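Local structure of nicotinate phosphoribosyltransferase (Saccharomyces cerevisiae, 1VLP) at residues L147-S152 with F189-R194. The protein catalyses the ATP-dependent synthesis of nicotinate ribonucleotide from nicotinate and phosphoribosyl diphosphate, the first step of NAD biosynthesis from nicotinic acid. Sequence-based numbering, arbitrary orientation.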
ATOM      1  N   LEU A 147     -10.811   4.254  -1.926  1.00  2.81           N
ATOM      2  CA  LEU A 147     -11.095   5.092  -3.096  1.00  2.59           C
ATOM      3  C   LEU A 147     -10.469   4.498  -4.355  1.00  2.40           C
ATOM      4  O   LEU A 147     -11.102   4.437  -5.401  1.00  2.05           O
ATOM      5  CB  LEU A 147     -10.591   6.510  -2.883  1.00  4.12           C
ATOM      6  CG  LEU A 147     -11.360   7.307  -1.849  1.00  3.99           C
ATOM      7  CD1 LEU A 147     -10.861   8.733  -1.830  1.00  3.59           C
ATOM      8  CD2 LEU A 147     -12.875   7.279  -2.048  1.00  7.29           C
ATOM      9  N   LEU A 148      -9.176   4.147  -4.296  1.00  3.85           N
ATOM     10  CA  LEU A 148      -8.519   3.463  -5.421  1.00  2.39           C
ATOM     11  C   LEU A 148      -9.234   2.201  -5.859  1.00  5.55           C
ATOM     12  O   LEU A 148      -9.463   2.021  -7.069  1.00  3.79           O
ATOM     13  CB  LEU A 148      -7.074   3.191  -5.103  1.00  4.19           C
ATOM     14  CG  LEU A 148      -6.175   4.419  -5.049  1.00  5.00           C
ATOM     15  CD1 LEU A 148      -4.807   3.980  -4.469  1.00  5.79           C
ATOM     16  CD2 LEU A 148      -6.074   5.087  -6.422  1.00  4.76           C
ATOM     17  N   SER A 149      -9.590   1.363  -4.877  1.00  2.70           N
ATOM     18  CA  SER A 149     -10.326   0.079  -5.128  1.00  3.39           C
ATOM     19  C   SER A 149     -11.651   0.356  -5.820  1.00  2.00           C
ATOM     20  O   SER A 149     -12.031  -0.321  -6.796  1.00  2.00           O
ATOM     21  CB  SER A 149     -10.576  -0.709  -3.841  1.00  5.02           C
ATOM     22  OG  SER A 149      -9.347  -1.089  -3.206  1.00 14.13           O
ATOM     23  N   LEU A 150     -12.327   1.426  -5.393  1.00  3.86           N
ATOM     24  CA  LEU A 150     -13.582   1.797  -6.030  1.00  2.29           C
ATOM     25  C   LEU A 150     -13.449   2.340  -7.462  1.00  3.94           C
ATOM     26  O   LEU A 150     -14.270   2.002  -8.358  1.00  2.00           O
ATOM     27  CB  LEU A 150     -14.339   2.810  -5.176  1.00  4.53           C
ATOM     28  CG  LEU A 150     -15.112   2.210  -3.974  1.00  3.19           C
ATOM     29  CD1 LEU A 150     -15.541   3.375  -3.029  1.00  2.81           C
ATOM     30  CD2 LEU A 150     -16.273   1.302  -4.372  1.00  6.03           C
ATOM     31  N   ILE A 151     -12.460   3.205  -7.665  1.00  2.00           N
ATOM     32  CA  ILE A 151     -12.226   3.834  -8.969  1.00  2.00           C
ATOM     33  C   ILE A 151     -11.867   2.741  -9.985  1.00  2.00           C
ATOM     34  O   ILE A 151     -12.429   2.706 -11.108  1.00  2.33           O
ATOM     35  CB  ILE A 151     -11.141   4.927  -8.874  1.00  2.42           C
ATOM     36  CG1 ILE A 151     -11.624   6.095  -7.999  1.00  2.65           C
ATOM     37  CG2 ILE A 151     -10.775   5.477 -10.219  1.00  2.31           C
ATOM     38  CD1 ILE A 151     -10.534   6.952  -7.504  1.00  7.14           C
ATOM     39  N   SER A 152     -10.963   1.832  -9.611  1.00  2.94           N
ATOM     40  CA  SER A 152     -10.622   0.693 -10.489  1.00  2.63           C
ATOM     41  C   SER A 152     -11.872  -0.132 -10.801  1.00  3.31           C
ATOM     42  O   SER A 152     -12.153  -0.426 -11.967  1.00  3.44           O
ATOM     43  CB  SER A 152      -9.566  -0.177  -9.821  1.00  3.27           C
ATOM     44  OG  SER A 152      -9.051  -1.168 -10.650  1.00  6.13           O
ATOM     45  N   PHE A 189      -0.878  -8.426  -1.956  1.00  6.92           N
ATOM     46  CA  PHE A 189      -0.791  -6.983  -1.689  1.00  6.34           C
ATOM     47  C   PHE A 189      -1.585  -6.145  -2.700  1.00  6.92           C
ATOM     48  O   PHE A 189      -1.289  -4.925  -2.894  1.00  6.77           O
ATOM     49  CB  PHE A 189       0.708  -6.638  -1.794  1.00  6.21           C
ATOM     50  CG  PHE A 189       1.117  -5.260  -1.333  1.00 13.88           C
ATOM     51  CD1 PHE A 189       0.431  -4.540  -0.322  1.00 12.30           C
ATOM     52  CD2 PHE A 189       2.257  -4.673  -1.921  1.00 23.83           C
ATOM     53  CE1 PHE A 189       0.867  -3.264   0.070  1.00 16.81           C
ATOM     54  CE2 PHE A 189       2.701  -3.399  -1.522  1.00 18.46           C
ATOM     55  CZ  PHE A 189       2.013  -2.705  -0.526  1.00 17.62           C
ATOM     56  N   GLY A 190      -2.539  -6.773  -3.396  1.00  5.09           N
ATOM     57  CA  GLY A 190      -3.181  -6.155  -4.551  1.00  6.76           C
ATOM     58  C   GLY A 190      -4.496  -5.404  -4.322  1.00  4.22           C
ATOM     59  O   GLY A 190      -5.198  -5.111  -5.277  1.00  6.23           O
ATOM     60  N   THR A 191      -4.815  -5.029  -3.074  1.00  3.29           N
ATOM     61  CA  THR A 191      -6.104  -4.370  -2.824  1.00  4.70           C
ATOM     62  C   THR A 191      -6.317  -3.111  -3.706  1.00  4.10           C
ATOM     63  O   THR A 191      -7.337  -2.977  -4.405  1.00  4.99           O
ATOM     64  CB  THR A 191      -6.292  -4.009  -1.341  1.00  4.13           C
ATOM     65  OG1 THR A 191      -6.222  -5.193  -0.569  1.00  4.65           O
ATOM     66  CG2 THR A 191      -7.619  -3.269  -1.113  1.00  8.86           C
ATOM     67  N   ARG A 192      -5.328  -2.222  -3.696  1.00  5.42           N
ATOM     68  CA  ARG A 192      -5.518  -0.894  -4.263  1.00  6.13           C
ATOM     69  C   ARG A 192      -5.776  -0.937  -5.765  1.00 10.05           C
ATOM     70  O   ARG A 192      -6.588  -0.164  -6.271  1.00 12.09           O
ATOM     71  CB  ARG A 192      -4.309  -0.038  -3.999  1.00  8.86           C
ATOM     72  CG  ARG A 192      -4.265   0.438  -2.602  1.00 13.49           C
ATOM     73  CD  ARG A 192      -2.971   1.198  -2.371  1.00 16.69           C
ATOM     74  NE  ARG A 192      -1.854   0.269  -2.301  1.00 16.74           N
ATOM     75  CZ  ARG A 192      -0.603   0.659  -2.189  1.00 24.56           C
ATOM     76  NH1 ARG A 192      -0.338   1.966  -2.133  1.00 23.41           N
ATOM     77  NH2 ARG A 192       0.370  -0.249  -2.159  1.00 23.92           N
ATOM     78  N   ARG A 193      -5.176  -1.890  -6.460  1.00  8.41           N
ATOM     79  CA  ARG A 193      -5.432  -1.929  -7.892  1.00  8.48           C
ATOM     80  C   ARG A 193      -6.207  -3.135  -8.379  1.00  8.15           C
ATOM     81  O   ARG A 193      -6.115  -3.505  -9.546  1.00  5.93           O
ATOM     82  CB  ARG A 193      -4.179  -1.689  -8.684  1.00 10.97           C
ATOM     83  CG  ARG A 193      -3.944  -0.192  -8.902  1.00 20.46           C
ATOM     84  CD  ARG A 193      -2.747   0.035  -9.805  1.00 21.61           C
ATOM     85  NE  ARG A 193      -2.127   1.317  -9.529  1.00 27.89           N
ATOM     86  CZ  ARG A 193      -1.011   1.741 -10.105  1.00 20.60           C
ATOM     87  NH1 ARG A 193      -0.382   0.974 -10.987  1.00 34.34           N
ATOM     88  NH2 ARG A 193      -0.527   2.931  -9.786  1.00 26.93           N
ATOM     89  N   ARG A 194      -6.993  -3.746  -7.490  1.00  3.70           N
ATOM     90  CA  ARG A 194      -7.796  -4.845  -7.891  1.00  5.23           C
ATOM     91  C   ARG A 194      -8.792  -4.411  -8.986  1.00  6.19           C
ATOM     92  O   ARG A 194      -9.337  -3.279  -8.976  1.00  5.56           O
ATOM     93  CB  ARG A 194      -8.549  -5.444  -6.711  1.00  5.23           C
ATOM     94  CG  ARG A 194      -9.599  -4.555  -6.144  1.00  4.07           C
ATOM     95  CD  ARG A 194      -9.981  -5.049  -4.724  1.00  5.75           C
ATOM     96  NE  ARG A 194     -11.120  -4.327  -4.195  1.00  2.63           N
ATOM     97  CZ  ARG A 194     -11.508  -4.349  -2.918  1.00  5.36           C
ATOM     98  NH1 ARG A 194     -10.820  -5.036  -1.999  1.00  5.18           N
ATOM     99  NH2 ARG A 194     -12.561  -3.619  -2.549  1.00  5.03           N
TER
HETATM  100  O   HOH W   1     -13.214  -2.699  -5.498  1.00  2.00           O
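Ser149 lies under one face of the Arg194 guanidinium, its CB 3.7 Å from Arg194 NE and its OG set toward the rim of the flat group. The arginine chain starts between its backbone N and carbonyl carbon (chi1 68°) and then runs extended to NE, which brings its head back over helix 144-159. There NE donates to a water 3.0 Å away in the guanidinium plane, and the water in turn makes a weak bond to Ser149 O. Arg194 NH1 also forms a salt bridge with Asp23 and a hydrogen bond with Gln200. With an alanine in place of Arg194, Asp23 would probably lose this cationic mate, Ser149 CB would be uncovered and the bridging water would be left without its NE donor. Ser149 OG sits 3.0 Å from Thr191 O, but its proton may instead go to Ile145 O, one turn back in the helix. One turn on, Ser152 OG, anti to its backbone N (chi1 -172°), gives a shorter bond of 2.7 Å to Arg194 O, approaching from above the carbonyl plane. Arg192 O faces the Leu148-Ser149 peptide; it is buried, with no polar partner in the model, and Leu148 CB packs 3.6 Å from it. Leu148 runs alongside the Arg192 chain, CD1 lying 3.9 Å from Arg192 CD, before that chain leads away toward Tyr27, which probably binds nicotinate. The type I turn from Thr191 to Arg194 thus rests on helix 144-159 through the Ser152 bond and the packing of Ser149 and Leu148. Following a strand of the TIM-barrel-like parallel sheet and starting at Phe189, another probable nicotinate-binding residue, it is consistent with an active-site loop of a type II phosphoribosyltransferase.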